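Cysteine desulfurase (Thermococcus onnurineus, PDB 5B89) probably catalyses the pyridoxal-phosphate-dependent removal of sulfur from L-cysteine, passing it to a sulfur carrier and releasing L-alanine. Local coordinates at residues G118-R123 with F254-P259; D125-T130 with L139-L144. All blocks are in the same frame, centred on the assembly; numbering follows the deposited sequence.

Contact 1 (G118-R123 with F254-P259); sequences GHIFKR and FDTFEP
His119 reaches across to the backbone of Thr256 and so ties together two surface loops of the large domain, in the fold type I architecture used by class-V aminotransferases: the turn between helix 106-117 and strand 126-129, and the loop that leaves strand 245-249. The imidazole meets its partner by the edge. Thr256 O lies near the ring plane, 2.8 Å from His119 NE2, yet the N-H to oxygen angle is only 124°, so the hydrogen bond is weak despite its short length. The bend reflects where the oxygen sits: it lies off the N-H direction toward His119 CE1, which is 3.0 Å away. The CB of His119 points toward the other loop, and with CG between the backbone N and the carbonyl carbon (chi1 69°) the ring extends out to the carbonyl.

Behind this polar link lies a small apolar step. Ile120 CG2 rests over one face of the His119 ring, offset toward the rim, and the side chains of Ile120 and Thr256 cross at about a right angle. Thr256 places its methyl anti to its backbone N, while its hydroxyl takes the position beside the N.

On the other flank, Glu258 sends its CB toward the turn, but its carboxylate does not close on the imidazole: His119 NE2 and Glu258 OE2 stay 5.0 Å apart, a spacing at which the acid might slightly favour a protonated ring. A backbone hydrogen bond between Glu258 and Gly116 joins the loop to the end of helix 106-117, and Glu258 also packs on Arg143 of the second subunit. The apolar side of the contact comes down to one methyl pair, Ile120 CG2 to Thr256 CG2, at 3.8 Å.

Contact 2 (D125-T130 with L139-L144); sequences DKIVTT and LPWQRL
Ile127 pushes the CD1 end of its side chain into the angle between Trp141 and Leu144, joining the strand and the helix of a beta-alpha-beta unit by purely apolar packing. Ile127 CD1 lies 4.3 Å from Trp141 CE3, on the six-membered part of the indole, and approaches the ring obliquely. The same methyl stands 4.4 Å from Leu144 CD2. Both distances are loose van der Waals spacings, and all three residues are buried. Extension of CD1 away from the strand follows from chi2 of 168°, which sets it anti to CA.

Trp141 and Leu144 stand three residues apart, close to one helical turn, and therefore face the strand together; the backbone bonds from Arg143 N to Leu139 O and from Leu144 N to Pro140 O hold that turn. The indole is also tethered through its nitrogen, Trp141 NE1 being hydrogen-bonded to Asp137 OD1 just ahead of the helix. The Trp141 side chain is about 10 Å from the bound pyridoxal phosphate.

Farther out, backbone bonds from Ile127 to Lys151 and Glu153 and from Val128 to Leu177 set strand 126-129 between parallel strands 151-154 and 177-181. Helix 139-148 lies over this sheet, with Trp141 reaching Leu177 and Ala179 of strand 177-181 and Ala114 of the adjacent helix 106-117.

Contact 1 is a surface link between loops, away from the annotated sites, whereas contact 2 is buried and joins a sheet strand to its covering helix. Their chemistry follows: a weak side-chain-to-backbone hydrogen bond with one methyl pair in the first, apolar packing without any hydrogen bond across it in the second. Phe121 connects them, coming from the turn of contact 1 to place CE2 3.7 Å from Leu144 CD2 and CE1 3.8 Å from Ile127 CG1. The 118-123 segment runs on within a few residues to strand 126-129, and Lys122 N bonds to Asp125 OD2. Both contacts reach the second subunit, through Glu258 in one and Leu139, Pro140, Gln142 and Arg143 in the other.

Contact 1 (G118-R123 with F254-P259)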
ATOM      1  N   GLY B 118      12.961 -13.292 -10.547  1.00 15.82           N
ATOM      2  CA  GLY B 118      13.670 -14.441 -10.023  1.00 16.39           C
ATOM      3  C   GLY B 118      13.859 -15.554 -11.015  1.00 17.70           C
ATOM      4  O   GLY B 118      14.880 -16.172 -11.051  1.00 21.12           O
ATOM      5  N   HIS B 119      12.849 -15.755 -11.807  1.00 16.30           N
ATOM      6  CA  HIS B 119      12.854 -16.872 -12.827  1.00 17.06           C
ATOM      7  C   HIS B 119      13.920 -16.704 -13.870  1.00 21.33           C
ATOM      8  O   HIS B 119      14.294 -17.720 -14.484  1.00 23.04           O
ATOM      9  CB  HIS B 119      11.448 -16.980 -13.462  1.00 18.26           C
ATOM     10  CG  HIS B 119      11.091 -15.828 -14.329  1.00 19.18           C
ATOM     11  ND1 HIS B 119      11.249 -15.760 -15.692  1.00 22.31           N
ATOM     12  CD2 HIS B 119      10.613 -14.612 -13.966  1.00 18.69           C
ATOM     13  CE1 HIS B 119      10.850 -14.585 -16.137  1.00 22.47           C
ATOM     14  NE2 HIS B 119      10.472 -13.870 -15.097  1.00 26.44           N
ATOM     15  N   ILE B 120      14.506 -15.509 -14.093  1.00 18.09           N
ATOM     16  CA  ILE B 120      15.490 -15.340 -15.151  1.00 18.13           C
ATOM     17  C   ILE B 120      16.872 -15.860 -14.751  1.00 17.76           C
ATOM     18  O   ILE B 120      17.725 -16.002 -15.620  1.00 18.69           O
ATOM     19  CB  ILE B 120      15.633 -13.888 -15.637  1.00 19.38           C
ATOM     20  CG1 ILE B 120      16.396 -12.963 -14.664  1.00 21.12           C
ATOM     21  CG2 ILE B 120      14.282 -13.303 -15.950  1.00 22.34           C
ATOM     22  CD1 ILE B 120      16.749 -11.577 -15.244  1.00 22.74           C
ATOM     23  N   PHE B 121      17.121 -16.031 -13.489  1.00 17.65           N
ATOM     24  CA  PHE B 121      18.425 -16.378 -13.009  1.00 20.07           C
ATOM     25  C   PHE B 121      18.749 -17.863 -13.038  1.00 20.54           C
ATOM     26  O   PHE B 121      17.904 -18.658 -12.837  1.00 19.97           O
ATOM     27  CB  PHE B 121      18.601 -15.868 -11.565  1.00 21.49           C
ATOM     28  CG  PHE B 121      18.586 -14.370 -11.439  1.00 19.89           C
ATOM     29  CD1 PHE B 121      19.723 -13.638 -11.602  1.00 19.41           C
ATOM     30  CD2 PHE B 121      17.427 -13.713 -11.144  1.00 22.85           C
ATOM     31  CE1 PHE B 121      19.716 -12.280 -11.495  1.00 21.13           C
ATOM     32  CE2 PHE B 121      17.405 -12.349 -11.057  1.00 22.08           C
ATOM     33  CZ  PHE B 121      18.554 -11.638 -11.254  1.00 20.87           C
ATOM     34  N   LYS B 122      20.021 -18.154 -13.273  1.00 22.31           N
ATOM     35  CA  LYS B 122      20.551 -19.498 -13.295  1.00 25.79           C
ATOM     36  C   LYS B 122      21.598 -19.574 -12.201  1.00 25.62           C
ATOM     37  O   LYS B 122      22.233 -18.614 -11.928  1.00 21.45           O
ATOM     38  CB  LYS B 122      21.226 -19.748 -14.653  1.00 29.22           C
ATOM     39  CG  LYS B 122      22.151 -20.921 -14.727  1.00 40.48           C
ATOM     40  CD  LYS B 122      22.709 -21.120 -16.129  1.00 45.23           C
ATOM     41  CE  LYS B 122      23.073 -22.581 -16.292  1.00 54.43           C
ATOM     42  NZ  LYS B 122      23.412 -23.096 -17.638  1.00 58.72           N
ATOM     43  N   ARG B 123      21.780 -20.733 -11.594  1.00 22.33           N
ATOM     44  CA  ARG B 123      22.820 -20.917 -10.579  1.00 22.18           C
ATOM     45  C   ARG B 123      24.150 -20.360 -11.105  1.00 22.56           C
ATOM     46  O   ARG B 123      24.504 -20.603 -12.221  1.00 26.57           O
ATOM     47  CB  ARG B 123      22.967 -22.405 -10.231  1.00 27.47           C
ATOM     48  CG  ARG B 123      24.040 -22.741  -9.217  1.00 30.90           C
ATOM     49  CD  ARG B 123      23.910 -24.139  -8.632  1.00 35.89           C
ATOM     50  NE  ARG B 123      22.844 -24.229  -7.670  1.00 39.69           N
ATOM     51  CZ  ARG B 123      22.962 -23.927  -6.381  1.00 49.52           C
ATOM     52  NH1 ARG B 123      24.129 -23.575  -5.868  1.00 48.24           N
ATOM     53  NH2 ARG B 123      21.916 -24.006  -5.594  1.00 52.56           N
ATOM     54  N   PHE B 254       8.011  -6.094 -20.310  1.00 15.28           N
ATOM     55  CA  PHE B 254       6.610  -6.576 -20.085  1.00 14.81           C
ATOM     56  C   PHE B 254       6.472  -8.074 -20.386  1.00 19.77           C
ATOM     57  O   PHE B 254       5.631  -8.688 -19.782  1.00 23.53           O
ATOM     58  CB  PHE B 254       5.670  -5.763 -20.913  1.00 14.65           C
ATOM     59  CG  PHE B 254       5.527  -4.319 -20.543  1.00 13.55           C
ATOM     60  CD1 PHE B 254       5.999  -3.753 -19.311  1.00 14.65           C
ATOM     61  CD2 PHE B 254       4.852  -3.413 -21.354  1.00 14.71           C
ATOM     62  CE1 PHE B 254       5.710  -2.442 -19.012  1.00 13.99           C
ATOM     63  CE2 PHE B 254       4.616  -2.104 -21.046  1.00 14.26           C
ATOM     64  CZ  PHE B 254       5.059  -1.616 -19.814  1.00 13.48           C
ATOM     65  N   ASP B 255       7.264  -8.657 -21.302  1.00 20.64           N
ATOM     66  CA  ASP B 255       7.138 -10.130 -21.642  1.00 27.57           C
ATOM     67  C   ASP B 255       8.031 -11.007 -20.771  1.00 30.38           C
ATOM     68  O   ASP B 255       8.135 -12.183 -21.002  1.00 32.97           O
ATOM     69  CB  ASP B 255       7.542 -10.368 -23.144  1.00 30.11           C
ATOM     70  CG  ASP B 255       6.498  -9.852 -24.135  1.00 39.34           C
ATOM     71  OD1 ASP B 255       5.329  -9.676 -23.736  1.00 34.24           O
ATOM     72  OD2 ASP B 255       6.862  -9.589 -25.311  1.00 43.89           O
ATOM     73  N   THR B 256       8.748 -10.445 -19.811  1.00 20.04           N
ATOM     74  CA  THR B 256       9.775 -11.137 -19.023  1.00 22.22           C
ATOM     75  C   THR B 256       9.288 -11.100 -17.525  1.00 19.06           C
ATOM     76  O   THR B 256       9.331 -12.041 -16.813  1.00 24.20           O
ATOM     77  CB  THR B 256      11.152 -10.395 -19.089  1.00 25.87           C
ATOM     78  OG1 THR B 256      11.614 -10.404 -20.431  1.00 32.88           O
ATOM     79  CG2 THR B 256      12.234 -11.054 -18.161  1.00 27.67           C
ATOM     80  N   PHE B 257       8.763  -9.945 -17.113  1.00 18.57           N
ATOM     81  CA  PHE B 257       8.521  -9.717 -15.691  1.00 17.08           C
ATOM     82  C   PHE B 257       7.271 -10.404 -15.232  1.00 16.80           C
ATOM     83  O   PHE B 257       6.191 -10.022 -15.720  1.00 21.77           O
ATOM     84  CB  PHE B 257       8.411  -8.214 -15.495  1.00 18.18           C
ATOM     85  CG  PHE B 257       8.276  -7.779 -14.032  1.00 17.83           C
ATOM     86  CD1 PHE B 257       9.351  -7.878 -13.169  1.00 17.77           C
ATOM     87  CD2 PHE B 257       7.126  -7.266 -13.563  1.00 20.08           C
ATOM     88  CE1 PHE B 257       9.214  -7.516 -11.859  1.00 20.27           C
ATOM     89  CE2 PHE B 257       6.998  -6.869 -12.225  1.00 22.76           C
ATOM     90  CZ  PHE B 257       8.049  -7.042 -11.397  1.00 18.29           C
ATOM     91  N   GLU B 258       7.333 -11.325 -14.281  1.00 15.93           N
ATOM     92  CA  GLU B 258       6.164 -12.033 -13.806  1.00 17.89           C
ATOM     93  C   GLU B 258       5.485 -11.280 -12.703  1.00 18.85           C
ATOM     94  O   GLU B 258       6.128 -10.898 -11.780  1.00 20.28           O
ATOM     95  CB  GLU B 258       6.574 -13.354 -13.300  1.00 21.89           C
ATOM     96  CG  GLU B 258       5.427 -14.205 -12.936  1.00 30.73           C
ATOM     97  CD  GLU B 258       5.811 -15.397 -12.101  1.00 38.93           C
ATOM     98  OE1 GLU B 258       4.900 -15.760 -11.340  1.00 38.55           O
ATOM     99  OE2 GLU B 258       6.967 -15.924 -12.177  1.00 47.27           O
ATOM    100  N   PRO B 259       4.222 -10.893 -12.856  1.00 17.51           N
ATOM    101  CA  PRO B 259       3.575 -10.139 -11.777  1.00 17.91           C
ATOM    102  C   PRO B 259       3.572 -10.872 -10.478  1.00 15.11           C
ATOM    103  O   PRO B 259       2.940 -11.955 -10.392  1.00 15.19           O
ATOM    104  CB  PRO B 259       2.188  -9.886 -12.283  1.00 17.67           C
ATOM    105  CG  PRO B 259       1.996 -10.745 -13.441  1.00 22.23           C
ATOM    106  CD  PRO B 259       3.298 -11.128 -14.020  1.00 18.94           C
TER

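Contact 2 (D125-T130 with L139-L144)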
ATOM      1  N   ASP B 125      24.819 -17.141 -11.685  1.00 20.25           N
ATOM      2  CA  ASP B 125      24.673 -15.788 -12.256  1.00 19.76           C
ATOM      3  C   ASP B 125      25.035 -14.793 -11.129  1.00 19.23           C
ATOM      4  O   ASP B 125      25.000 -15.171  -9.947  1.00 20.86           O
ATOM      5  CB  ASP B 125      23.259 -15.496 -12.707  1.00 22.03           C
ATOM      6  CG  ASP B 125      22.882 -16.110 -14.033  1.00 27.98           C
ATOM      7  OD1 ASP B 125      23.797 -16.664 -14.721  1.00 29.95           O
ATOM      8  OD2 ASP B 125      21.662 -16.004 -14.401  1.00 26.26           O
ATOM      9  N   LYS B 126      25.365 -13.612 -11.569  1.00 19.67           N
ATOM     10  CA  LYS B 126      25.849 -12.563 -10.733  1.00 19.37           C
ATOM     11  C   LYS B 126      24.959 -11.342 -10.649  1.00 16.66           C
ATOM     12  O   LYS B 126      24.506 -10.872 -11.622  1.00 19.01           O
ATOM     13  CB  LYS B 126      27.216 -12.120 -11.277  1.00 18.71           C
ATOM     14  CG  LYS B 126      27.935 -11.029 -10.508  1.00 20.43           C
ATOM     15  CD  LYS B 126      29.378 -10.836 -10.918  1.00 21.73           C
ATOM     16  CE  LYS B 126      29.528 -10.520 -12.364  1.00 23.05           C
ATOM     17  NZ  LYS B 126      30.879 -10.036 -12.645  1.00 22.10           N
ATOM     18  N   ILE B 127      24.808 -10.865  -9.430  1.00 16.29           N
ATOM     19  CA  ILE B 127      24.082  -9.626  -9.133  1.00 15.71           C
ATOM     20  C   ILE B 127      25.100  -8.689  -8.502  1.00 14.73           C
ATOM     21  O   ILE B 127      25.802  -9.102  -7.686  1.00 16.99           O
ATOM     22  CB  ILE B 127      22.935  -9.841  -8.176  1.00 16.04           C
ATOM     23  CG1 ILE B 127      21.854 -10.651  -8.855  1.00 19.94           C
ATOM     24  CG2 ILE B 127      22.288  -8.517  -7.767  1.00 16.25           C
ATOM     25  CD1 ILE B 127      20.825 -11.149  -7.896  1.00 19.64           C
ATOM     26  N   VAL B 128      25.138  -7.447  -8.949  1.00 15.08           N
ATOM     27  CA  VAL B 128      26.084  -6.442  -8.420  1.00 14.87           C
ATOM     28  C   VAL B 128      25.263  -5.320  -7.755  1.00 16.87           C
ATOM     29  O   VAL B 128      24.337  -4.850  -8.366  1.00 17.63           O
ATOM     30  CB  VAL B 128      26.965  -5.905  -9.471  1.00 16.20           C
ATOM     31  CG1 VAL B 128      27.886  -4.774  -9.010  1.00 18.62           C
ATOM     32  CG2 VAL B 128      27.784  -7.054 -10.104  1.00 18.38           C
ATOM     33  N   THR B 129      25.731  -4.884  -6.582  1.00 16.44           N
ATOM     34  CA  THR B 129      25.152  -3.711  -5.946  1.00 16.77           C
ATOM     35  C   THR B 129      26.263  -2.936  -5.276  1.00 18.79           C
ATOM     36  O   THR B 129      27.405  -3.218  -5.457  1.00 16.54           O
ATOM     37  CB  THR B 129      24.031  -4.159  -5.041  1.00 19.50           C
ATOM     38  OG1 THR B 129      23.361  -3.010  -4.523  1.00 19.84           O
ATOM     39  CG2 THR B 129      24.564  -4.850  -3.822  1.00 20.72           C
ATOM     40  N   THR B 130      25.905  -1.909  -4.512  1.00 20.49           N
ATOM     41  CA  THR B 130      26.873  -1.097  -3.734  1.00 18.91           C
ATOM     42  C   THR B 130      26.956  -1.650  -2.322  1.00 19.38           C
ATOM     43  O   THR B 130      26.038  -2.242  -1.828  1.00 20.68           O
ATOM     44  CB  THR B 130      26.558   0.417  -3.725  1.00 21.17           C
ATOM     45  OG1 THR B 130      25.598   0.703  -2.685  1.00 18.58           O
ATOM     46  CG2 THR B 130      26.091   0.937  -4.976  1.00 19.77           C
ATOM     47  N   LEU B 139      18.392  -6.827   1.058  1.00 14.22           N
ATOM     48  CA  LEU B 139      17.789  -8.070   1.443  1.00 14.54           C
ATOM     49  C   LEU B 139      17.124  -8.822   0.322  1.00 15.57           C
ATOM     50  O   LEU B 139      17.275 -10.037   0.243  1.00 16.01           O
ATOM     51  CB  LEU B 139      16.825  -7.870   2.629  1.00 18.34           C
ATOM     52  CG  LEU B 139      17.397  -8.037   4.014  1.00 18.32           C
ATOM     53  CD1 LEU B 139      18.535  -7.088   4.263  1.00 19.87           C
ATOM     54  CD2 LEU B 139      16.290  -7.886   5.042  1.00 19.14           C
ATOM     55  N   PRO B 140      16.310  -8.172  -0.550  1.00 13.99           N
ATOM     56  CA  PRO B 140      15.747  -8.980  -1.608  1.00 15.24           C
ATOM     57  C   PRO B 140      16.792  -9.659  -2.475  1.00 15.21           C
ATOM     58  O   PRO B 140      16.512 -10.786  -2.974  1.00 16.03           O
ATOM     59  CB  PRO B 140      14.847  -7.976  -2.389  1.00 15.11           C
ATOM     60  CG  PRO B 140      14.559  -6.904  -1.364  1.00 15.16           C
ATOM     61  CD  PRO B 140      15.843  -6.781  -0.583  1.00 14.29           C
ATOM     62  N   TRP B 141      17.923  -9.026  -2.710  1.00 15.18           N
ATOM     63  CA  TRP B 141      18.956  -9.582  -3.555  1.00 14.84           C
ATOM     64  C   TRP B 141      19.687 -10.676  -2.795  1.00 18.14           C
ATOM     65  O   TRP B 141      20.084 -11.714  -3.414  1.00 16.88           O
ATOM     66  CB  TRP B 141      19.901  -8.513  -4.033  1.00 14.36           C
ATOM     67  CG  TRP B 141      19.177  -7.322  -4.667  1.00 17.41           C
ATOM     68  CD1 TRP B 141      19.242  -6.071  -4.181  1.00 19.18           C
ATOM     69  CD2 TRP B 141      18.305  -7.344  -5.738  1.00 18.09           C
ATOM     70  NE1 TRP B 141      18.446  -5.266  -4.928  1.00 20.94           N
ATOM     71  CE2 TRP B 141      17.810  -6.030  -5.850  1.00 18.35           C
ATOM     72  CE3 TRP B 141      17.801  -8.343  -6.577  1.00 20.72           C
ATOM     73  CZ2 TRP B 141      16.875  -5.668  -6.849  1.00 20.05           C
ATOM     74  CZ3 TRP B 141      16.860  -7.960  -7.577  1.00 24.37           C
ATOM     75  CH2 TRP B 141      16.463  -6.644  -7.684  1.00 20.42           C
ATOM     76  N   GLN B 142      19.892 -10.478  -1.498  1.00 15.84           N
ATOM     77  CA  GLN B 142      20.482 -11.545  -0.639  1.00 17.03           C
ATOM     78  C   GLN B 142      19.669 -12.754  -0.608  1.00 18.24           C
ATOM     79  O   GLN B 142      20.232 -13.888  -0.694  1.00 18.69           O
ATOM     80  CB  GLN B 142      20.690 -11.022   0.786  1.00 18.35           C
ATOM     81  CG  GLN B 142      21.801 -10.030   0.913  1.00 17.53           C
ATOM     82  CD  GLN B 142      21.871  -9.466   2.327  1.00 20.91           C
ATOM     83  OE1 GLN B 142      20.821  -9.288   2.968  1.00 21.83           O
ATOM     84  NE2 GLN B 142      23.027  -9.133   2.777  1.00 24.03           N
ATOM     85  N   ARG B 143      18.364 -12.664  -0.442  1.00 16.51           N
ATOM     86  CA  ARG B 143      17.427 -13.789  -0.428  1.00 17.68           C
ATOM     87  C   ARG B 143      17.496 -14.487  -1.740  1.00 18.16           C
ATOM     88  O   ARG B 143      17.609 -15.741  -1.777  1.00 19.52           O
ATOM     89  CB  ARG B 143      15.967 -13.378  -0.037  1.00 20.54           C
ATOM     90  CG  ARG B 143      14.959 -14.483  -0.016  1.00 22.25           C
ATOM     91  CD  ARG B 143      13.541 -13.923   0.380  1.00 20.50           C
ATOM     92  NE  ARG B 143      13.064 -12.891  -0.517  1.00 25.50           N
ATOM     93  CZ  ARG B 143      11.961 -12.153  -0.336  1.00 22.67           C
ATOM     94  NH1 ARG B 143      11.226 -12.372   0.742  1.00 23.79           N
ATOM     95  NH2 ARG B 143      11.631 -11.197  -1.274  1.00 23.25           N
ATOM     96  N   LEU B 144      17.426 -13.766  -2.844  1.00 18.93           N
ATOM     97  CA  LEU B 144      17.380 -14.389  -4.208  1.00 19.47           C
ATOM     98  C   LEU B 144      18.693 -15.139  -4.387  1.00 17.51           C
ATOM     99  O   LEU B 144      18.731 -16.327  -4.849  1.00 20.44           O
ATOM    100  CB  LEU B 144      17.126 -13.314  -5.232  1.00 22.98           C
ATOM    101  CG  LEU B 144      16.807 -13.687  -6.660  1.00 27.81           C
ATOM    102  CD1 LEU B 144      15.508 -14.479  -6.639  1.00 27.41           C
ATOM    103  CD2 LEU B 144      16.639 -12.406  -7.472  1.00 31.48           C
TER